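Local coordinates for MamA (PDB 3VTX), which is built from tetratricopeptide (TPR) repeats, a helical-hairpin scaffold of the kind that generally mediates protein-protein interactions, at residues I141-Y151 / A160-E171. Numbering follows the deposited sequence.
Sequences IRAYQSIGLAY and AVKYFKKALEKE
A single water ties the hydroxyls of Y151 and Y163 together, 2.8 Å from Y151 OH and 2.9 Å from Y163 OH, lying in the plane of the Y151 ring at its edge. Behind this bridge the two rings are nearly parallel, their planes at 24°, but strongly offset, with little stacking between them; CE2 of Y151 meets CE1 of Y163. The Y163 side chain is a knob set among Y144, I147, G148 and Y151. I147 CG2 sits over the centre of one face, 3.5 Å from the ring centroid, a CH-pi contact; with CG1 beside the backbone N (chi1 -63°), CG2 lies anti to that N and is turned onto the ring. The aliphatic CE of K166 covers the opposite face nearer its rim, so the ring is sandwiched. On the neighbouring residue, the F164 ring lies on the backbone of G148, whose CA stands over one face, 4.0 Å from the centroid. G148 has no side chain between its CA and this ring, and its CA comes within 3.9 Å of the CA of A160. Farther along, A167 CB fits against Y144 CB, Q145 CG and I141 CG2, while the Y144 and K166 side chains cross at about a right angle, CD1 of Y144 meeting CB of K166. Y144 OH and K170 NZ both hydrogen-bond to the carbonyl of P138, which anchors this end of the contact to the preceding loop. Beyond the pair, Y144 and I147 also touch helix 123-136. The axes of the two helical segments run antiparallel (168°) and approach to 7.5 Å; Y144, I147, G148, Y151, A160, F164 and A167 match in spacing the large and small consensus positions that pack helix A on helix B of a tetratricopeptide repeat.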
ATOM      1  N   ILE A 141      -9.751  12.161  -3.575  1.00 22.95           N
ATOM      2  CA  ILE A 141      -9.314  13.559  -3.791  1.00 23.48           C
ATOM      3  C   ILE A 141      -7.783  13.652  -3.968  1.00 21.53           C
ATOM      4  O   ILE A 141      -7.291  14.370  -4.854  1.00 22.70           O
ATOM      5  CB  ILE A 141      -9.799  14.464  -2.642  1.00 20.84           C
ATOM      6  CG1 ILE A 141     -11.365  14.605  -2.690  1.00 28.11           C
ATOM      7  CG2 ILE A 141      -9.254  15.954  -2.754  1.00 21.81           C
ATOM      8  CD1 ILE A 141     -11.891  14.811  -1.400  1.00 35.54           C
ATOM      9  N   ARG A 142      -7.034  12.939  -3.166  1.00 21.98           N
ATOM     10  CA  ARG A 142      -5.600  13.094  -3.222  1.00 19.90           C
ATOM     11  C   ARG A 142      -5.014  12.670  -4.554  1.00 20.89           C
ATOM     12  O   ARG A 142      -3.988  13.177  -4.926  1.00 20.98           O
ATOM     13  CB  ARG A 142      -4.891  12.353  -2.067  1.00 20.20           C
ATOM     14  CG  ARG A 142      -3.523  12.999  -1.813  1.00 21.88           C
ATOM     15  CD  ARG A 142      -2.840  12.390  -0.629  1.00 20.92           C
ATOM     16  NE  ARG A 142      -1.618  13.039  -0.234  1.00 18.91           N
ATOM     17  CZ  ARG A 142      -0.383  12.663  -0.535  1.00 21.11           C
ATOM     18  NH1 ARG A 142       0.664  13.338  -0.084  1.00 21.34           N
ATOM     19  NH2 ARG A 142      -0.170  11.655  -1.336  1.00 21.42           N
ATOM     20  N   ALA A 143      -5.625  11.760  -5.293  1.00 20.47           N
ATOM     21  CA  ALA A 143      -5.120  11.397  -6.582  1.00 22.26           C
ATOM     22  C   ALA A 143      -5.098  12.569  -7.531  1.00 20.57           C
ATOM     23  O   ALA A 143      -4.167  12.714  -8.356  1.00 20.51           O
ATOM     24  CB  ALA A 143      -5.883  10.213  -7.149  1.00 22.31           C
ATOM     25  N   TYR A 144      -6.141  13.367  -7.487  1.00 20.56           N
ATOM     26  CA  TYR A 144      -6.119  14.651  -8.310  1.00 20.07           C
ATOM     27  C   TYR A 144      -5.016  15.586  -7.865  1.00 20.03           C
ATOM     28  O   TYR A 144      -4.274  16.132  -8.704  1.00 18.86           O
ATOM     29  CB  TYR A 144      -7.418  15.402  -8.177  1.00 20.66           C
ATOM     30  CG  TYR A 144      -8.581  14.564  -8.687  1.00 22.80           C
ATOM     31  CD1 TYR A 144      -9.016  14.687  -9.979  1.00 25.79           C
ATOM     32  CD2 TYR A 144      -9.242  13.686  -7.848  1.00 25.24           C
ATOM     33  CE1 TYR A 144     -10.080  13.855 -10.437  1.00 26.55           C
ATOM     34  CE2 TYR A 144     -10.330  12.927  -8.294  1.00 30.87           C
ATOM     35  CZ  TYR A 144     -10.716  13.001  -9.549  1.00 30.75           C
ATOM     36  OH  TYR A 144     -11.803  12.239  -9.961  1.00 32.19           O
ATOM     37  N   GLN A 145      -4.780  15.702  -6.542  1.00 18.88           N
ATOM     38  CA  GLN A 145      -3.693  16.537  -6.058  1.00 17.74           C
ATOM     39  C   GLN A 145      -2.345  15.984  -6.572  1.00 18.37           C
ATOM     40  O   GLN A 145      -1.494  16.735  -7.000  1.00 17.93           O
ATOM     41  CB  GLN A 145      -3.712  16.612  -4.524  1.00 18.56           C
ATOM     42  CG  GLN A 145      -4.917  17.239  -3.926  1.00 20.84           C
ATOM     43  CD  GLN A 145      -4.899  17.069  -2.397  1.00 24.59           C
ATOM     44  OE1 GLN A 145      -3.970  17.612  -1.739  1.00 26.08           O
ATOM     45  NE2 GLN A 145      -5.744  16.191  -1.837  1.00 20.18           N
ATOM     46  N   SER A 146      -2.180  14.689  -6.446  1.00 17.30           N
ATOM     47  CA  SER A 146      -0.930  13.986  -6.851  1.00 18.58           C
ATOM     48  C   SER A 146      -0.666  14.161  -8.344  1.00 19.02           C
ATOM     49  O   SER A 146       0.512  14.393  -8.757  1.00 18.21           O
ATOM     50  CB  SER A 146      -0.945  12.513  -6.452  1.00 17.94           C
ATOM     51  OG  SER A 146      -0.941  12.386  -5.053  1.00 19.21           O
ATOM     52  N   ILE A 147      -1.731  14.101  -9.175  1.00 19.71           N
ATOM     53  CA  ILE A 147      -1.595  14.443 -10.591  1.00 20.59           C
ATOM     54  C   ILE A 147      -1.080  15.856 -10.783  1.00 21.77           C
ATOM     55  O   ILE A 147      -0.136  16.085 -11.537  1.00 21.81           O
ATOM     56  CB  ILE A 147      -2.839  14.167 -11.440  1.00 20.49           C
ATOM     57  CG1 ILE A 147      -3.117  12.654 -11.434  1.00 21.38           C
ATOM     58  CG2 ILE A 147      -2.635  14.789 -12.865  1.00 24.68           C
ATOM     59  CD1 ILE A 147      -4.522  12.339 -12.037  1.00 24.66           C
ATOM     60  N   GLY A 148      -1.646  16.766 -10.051  1.00 20.75           N
ATOM     61  CA  GLY A 148      -1.210  18.178 -10.089  1.00 21.79           C
ATOM     62  C   GLY A 148       0.278  18.291  -9.787  1.00 19.02           C
ATOM     63  O   GLY A 148       1.029  19.023 -10.482  1.00 20.40           O
ATOM     64  N   LEU A 149       0.729  17.545  -8.759  1.00 19.25           N
ATOM     65  CA  LEU A 149       2.142  17.666  -8.350  1.00 18.72           C
ATOM     66  C   LEU A 149       3.049  17.110  -9.475  1.00 19.86           C
ATOM     67  O   LEU A 149       4.130  17.648  -9.768  1.00 19.24           O
ATOM     68  CB  LEU A 149       2.388  16.956  -7.078  1.00 19.37           C
ATOM     69  CG  LEU A 149       3.859  16.933  -6.542  1.00 19.08           C
ATOM     70  CD1 LEU A 149       4.211  18.375  -6.139  1.00 21.93           C
ATOM     71  CD2 LEU A 149       4.021  16.016  -5.350  1.00 22.33           C
ATOM     72  N   ALA A 150       2.626  16.015 -10.073  1.00 19.51           N
ATOM     73  CA  ALA A 150       3.398  15.412 -11.199  1.00 21.78           C
ATOM     74  C   ALA A 150       3.512  16.370 -12.357  1.00 21.52           C
ATOM     75  O   ALA A 150       4.602  16.478 -12.964  1.00 22.55           O
ATOM     76  CB  ALA A 150       2.823  14.058 -11.634  1.00 19.02           C
ATOM     77  N   TYR A 151       2.435  17.066 -12.704  1.00 21.59           N
ATOM     78  CA  TYR A 151       2.508  18.093 -13.747  1.00 23.52           C
ATOM     79  C   TYR A 151       3.432  19.245 -13.375  1.00 24.63           C
ATOM     80  O   TYR A 151       4.180  19.698 -14.225  1.00 25.22           O
ATOM     81  CB  TYR A 151       1.114  18.635 -14.131  1.00 22.16           C
ATOM     82  CG  TYR A 151       0.458  17.749 -15.105  1.00 22.56           C
ATOM     83  CD1 TYR A 151       0.938  17.613 -16.415  1.00 25.30           C
ATOM     84  CD2 TYR A 151      -0.739  17.082 -14.782  1.00 25.47           C
ATOM     85  CE1 TYR A 151       0.295  16.762 -17.292  1.00 28.42           C
ATOM     86  CE2 TYR A 151      -1.378  16.232 -15.669  1.00 27.96           C
ATOM     87  CZ  TYR A 151      -0.881  16.109 -16.937  1.00 30.09           C
ATOM     88  OH  TYR A 151      -1.457  15.230 -17.827  1.00 29.36           O
ATOM     89  N   ALA A 160      -1.001  21.555 -13.886  1.00 23.65           N
ATOM     90  CA  ALA A 160      -0.933  21.310 -12.455  1.00 23.47           C
ATOM     91  C   ALA A 160      -2.091  21.983 -11.772  1.00 22.07           C
ATOM     92  O   ALA A 160      -2.814  21.342 -11.051  1.00 21.98           O
ATOM     93  CB  ALA A 160       0.438  21.762 -11.818  1.00 21.50           C
ATOM     94  N   VAL A 161      -2.300  23.270 -12.058  1.00 23.67           N
ATOM     95  CA  VAL A 161      -3.310  24.026 -11.357  1.00 23.71           C
ATOM     96  C   VAL A 161      -4.711  23.564 -11.779  1.00 23.33           C
ATOM     97  O   VAL A 161      -5.598  23.495 -10.936  1.00 22.62           O
ATOM     98  CB  VAL A 161      -3.128  25.545 -11.610  1.00 24.25           C
ATOM     99  CG1 VAL A 161      -4.373  26.292 -11.192  1.00 26.46           C
ATOM    100  CG2 VAL A 161      -1.868  26.054 -10.892  1.00 26.13           C
ATOM    101  N   LYS A 162      -4.849  23.045 -12.971  1.00 23.37           N
ATOM    102  CA  LYS A 162      -6.104  22.451 -13.413  1.00 24.68           C
ATOM    103  C   LYS A 162      -6.495  21.277 -12.490  1.00 22.47           C
ATOM    104  O   LYS A 162      -7.670  21.154 -12.035  1.00 21.64           O
ATOM    105  CB  LYS A 162      -6.011  21.911 -14.876  1.00 26.74           C
ATOM    106  CG  LYS A 162      -7.149  21.034 -15.280  1.00 35.33           C
ATOM    107  CD  LYS A 162      -7.154  20.779 -16.848  1.00 44.34           C
ATOM    108  CE  LYS A 162      -7.642  19.346 -17.196  1.00 48.62           C
ATOM    109  NZ  LYS A 162      -7.049  18.813 -18.548  1.00 51.83           N
ATOM    110  N   TYR A 163      -5.510  20.442 -12.117  1.00 20.29           N
ATOM    111  CA  TYR A 163      -5.804  19.272 -11.249  1.00 20.11           C
ATOM    112  C   TYR A 163      -5.943  19.630  -9.791  1.00 19.21           C
ATOM    113  O   TYR A 163      -6.795  19.036  -9.130  1.00 19.88           O
ATOM    114  CB  TYR A 163      -4.745  18.212 -11.451  1.00 19.58           C
ATOM    115  CG  TYR A 163      -5.124  17.355 -12.676  1.00 22.93           C
ATOM    116  CD1 TYR A 163      -4.679  17.690 -13.925  1.00 24.65           C
ATOM    117  CD2 TYR A 163      -5.877  16.201 -12.513  1.00 22.64           C
ATOM    118  CE1 TYR A 163      -5.043  16.941 -15.037  1.00 28.73           C
ATOM    119  CE2 TYR A 163      -6.238  15.424 -13.634  1.00 29.27           C
ATOM    120  CZ  TYR A 163      -5.795  15.820 -14.869  1.00 30.50           C
ATOM    121  OH  TYR A 163      -6.114  15.129 -16.041  1.00 33.81           O
ATOM    122  N   PHE A 164      -5.139  20.588  -9.314  1.00 19.77           N
ATOM    123  CA  PHE A 164      -5.379  21.129  -7.977  1.00 20.26           C
ATOM    124  C   PHE A 164      -6.788  21.679  -7.805  1.00 21.71           C
ATOM    125  O   PHE A 164      -7.482  21.447  -6.819  1.00 22.77           O
ATOM    126  CB  PHE A 164      -4.359  22.158  -7.589  1.00 20.54           C
ATOM    127  CG  PHE A 164      -2.924  21.582  -7.492  1.00 18.71           C
ATOM    128  CD1 PHE A 164      -2.678  20.506  -6.722  1.00 21.80           C
ATOM    129  CD2 PHE A 164      -1.890  22.225  -8.100  1.00 21.21           C
ATOM    130  CE1 PHE A 164      -1.378  19.987  -6.574  1.00 23.64           C
ATOM    131  CE2 PHE A 164      -0.594  21.718  -7.947  1.00 21.78           C
ATOM    132  CZ  PHE A 164      -0.378  20.596  -7.199  1.00 21.86           C
ATOM    133  N   LYS A 165      -7.256  22.389  -8.857  1.00 21.25           N
ATOM    134  CA  LYS A 165      -8.601  22.903  -8.866  1.00 21.65           C
ATOM    135  C   LYS A 165      -9.619  21.777  -8.966  1.00 21.23           C
ATOM    136  O   LYS A 165     -10.704  21.864  -8.310  1.00 23.91           O
ATOM    137  CB  LYS A 165      -8.739  23.840 -10.042  1.00 23.60           C
ATOM    138  CG  LYS A 165      -8.255  25.248  -9.754  1.00 23.03           C
ATOM    139  CD  LYS A 165      -8.413  26.156 -10.965  1.00 31.70           C
ATOM    140  CE  LYS A 165      -7.845  27.502 -10.698  1.00 33.19           C
ATOM    141  NZ  LYS A 165      -8.538  28.739 -11.465  1.00 39.84           N
ATOM    142  N   LYS A 166      -9.361  20.716  -9.690  1.00 23.15           N
ATOM    143  CA  LYS A 166     -10.276  19.577  -9.755  1.00 23.22           C
ATOM    144  C   LYS A 166     -10.456  18.983  -8.387  1.00 24.99           C
ATOM    145  O   LYS A 166     -11.582  18.618  -7.991  1.00 25.73           O
ATOM    146  CB  LYS A 166      -9.926  18.435 -10.693  1.00 25.09           C
ATOM    147  CG  LYS A 166      -9.987  18.735 -12.157  1.00 30.52           C
ATOM    148  CD  LYS A 166      -9.472  17.445 -12.951  1.00 34.71           C
ATOM    149  CE  LYS A 166      -9.267  17.637 -14.424  1.00 37.50           C
ATOM    150  NZ  LYS A 166     -10.582  17.403 -15.077  1.00 43.83           N
ATOM    151  N   ALA A 167      -9.357  18.851  -7.635  1.00 21.31           N
ATOM    152  CA  ALA A 167      -9.447  18.347  -6.287  1.00 20.49           C
ATOM    153  C   ALA A 167     -10.377  19.206  -5.433  1.00 20.82           C
ATOM    154  O   ALA A 167     -11.125  18.701  -4.657  1.00 21.18           O
ATOM    155  CB  ALA A 167      -8.002  18.288  -5.608  1.00 20.61           C
ATOM    156  N   LEU A 168     -10.259  20.504  -5.532  1.00 20.33           N
ATOM    157  CA  LEU A 168     -11.098  21.393  -4.744  1.00 20.08           C
ATOM    158  C   LEU A 168     -12.560  21.222  -5.190  1.00 21.03           C
ATOM    159  O   LEU A 168     -13.481  21.246  -4.389  1.00 20.65           O
ATOM    160  CB  LEU A 168     -10.690  22.802  -4.931  1.00 20.94           C
ATOM    161  CG  LEU A 168      -9.513  23.262  -4.081  1.00 20.01           C
ATOM    162  CD1 LEU A 168      -8.807  24.529  -4.720  1.00 24.99           C
ATOM    163  CD2 LEU A 168     -10.010  23.628  -2.654  1.00 20.38           C
ATOM    164  N   GLU A 169     -12.742  21.059  -6.510  1.00 21.87           N
ATOM    165  CA  GLU A 169     -14.137  21.057  -7.040  1.00 24.17           C
ATOM    166  C   GLU A 169     -14.884  19.876  -6.490  1.00 24.72           C
ATOM    167  O   GLU A 169     -16.136  19.920  -6.246  1.00 26.33           O
ATOM    168  CB  GLU A 169     -14.120  21.007  -8.571  1.00 25.80           C
ATOM    169  CG  GLU A 169     -15.589  20.974  -9.233  1.00 31.26           C
ATOM    170  CD  GLU A 169     -16.279  19.603  -9.201  1.00 39.93           C
ATOM    171  OE1 GLU A 169     -15.620  18.563  -9.079  1.00 41.26           O
ATOM    172  OE2 GLU A 169     -17.554  19.546  -9.297  1.00 44.01           O
ATOM    173  N   LYS A 170     -14.188  18.789  -6.171  1.00 25.41           N
ATOM    174  CA  LYS A 170     -14.843  17.557  -5.633  1.00 27.24           C
ATOM    175  C   LYS A 170     -15.587  17.766  -4.292  1.00 26.50           C
ATOM    176  O   LYS A 170     -16.488  16.986  -3.945  1.00 27.82           O
ATOM    177  CB  LYS A 170     -13.877  16.411  -5.304  1.00 28.71           C
ATOM    178  CG  LYS A 170     -13.183  15.780  -6.505  1.00 33.22           C
ATOM    179  CD  LYS A 170     -14.102  15.259  -7.493  1.00 37.10           C
ATOM    180  CE  LYS A 170     -14.633  13.942  -7.212  1.00 40.87           C
ATOM    181  NZ  LYS A 170     -14.903  13.433  -8.642  1.00 44.71           N
ATOM    182  N   GLU A 171     -15.156  18.734  -3.519  1.00 24.74           N
ATOM    183  CA  GLU A 171     -15.799  19.010  -2.268  1.00 24.28           C
ATOM    184  C   GLU A 171     -16.447  20.422  -2.161  1.00 24.08           C
ATOM    185  O   GLU A 171     -16.802  20.832  -1.054  1.00 22.30           O
ATOM    186  CB  GLU A 171     -14.771  18.834  -1.113  1.00 24.86           C
ATOM    187  CG  GLU A 171     -14.155  17.425  -1.029  1.00 31.16           C
ATOM    188  CD  GLU A 171     -13.100  17.350   0.076  1.00 31.70           C
ATOM    189  OE1 GLU A 171     -12.020  18.008  -0.011  1.00 25.65           O
ATOM    190  OE2 GLU A 171     -13.348  16.618   1.056  1.00 32.60           O
TER
HETATM  191  O   HOH W   1      -3.681  13.818 -16.954  1.00 39.74           O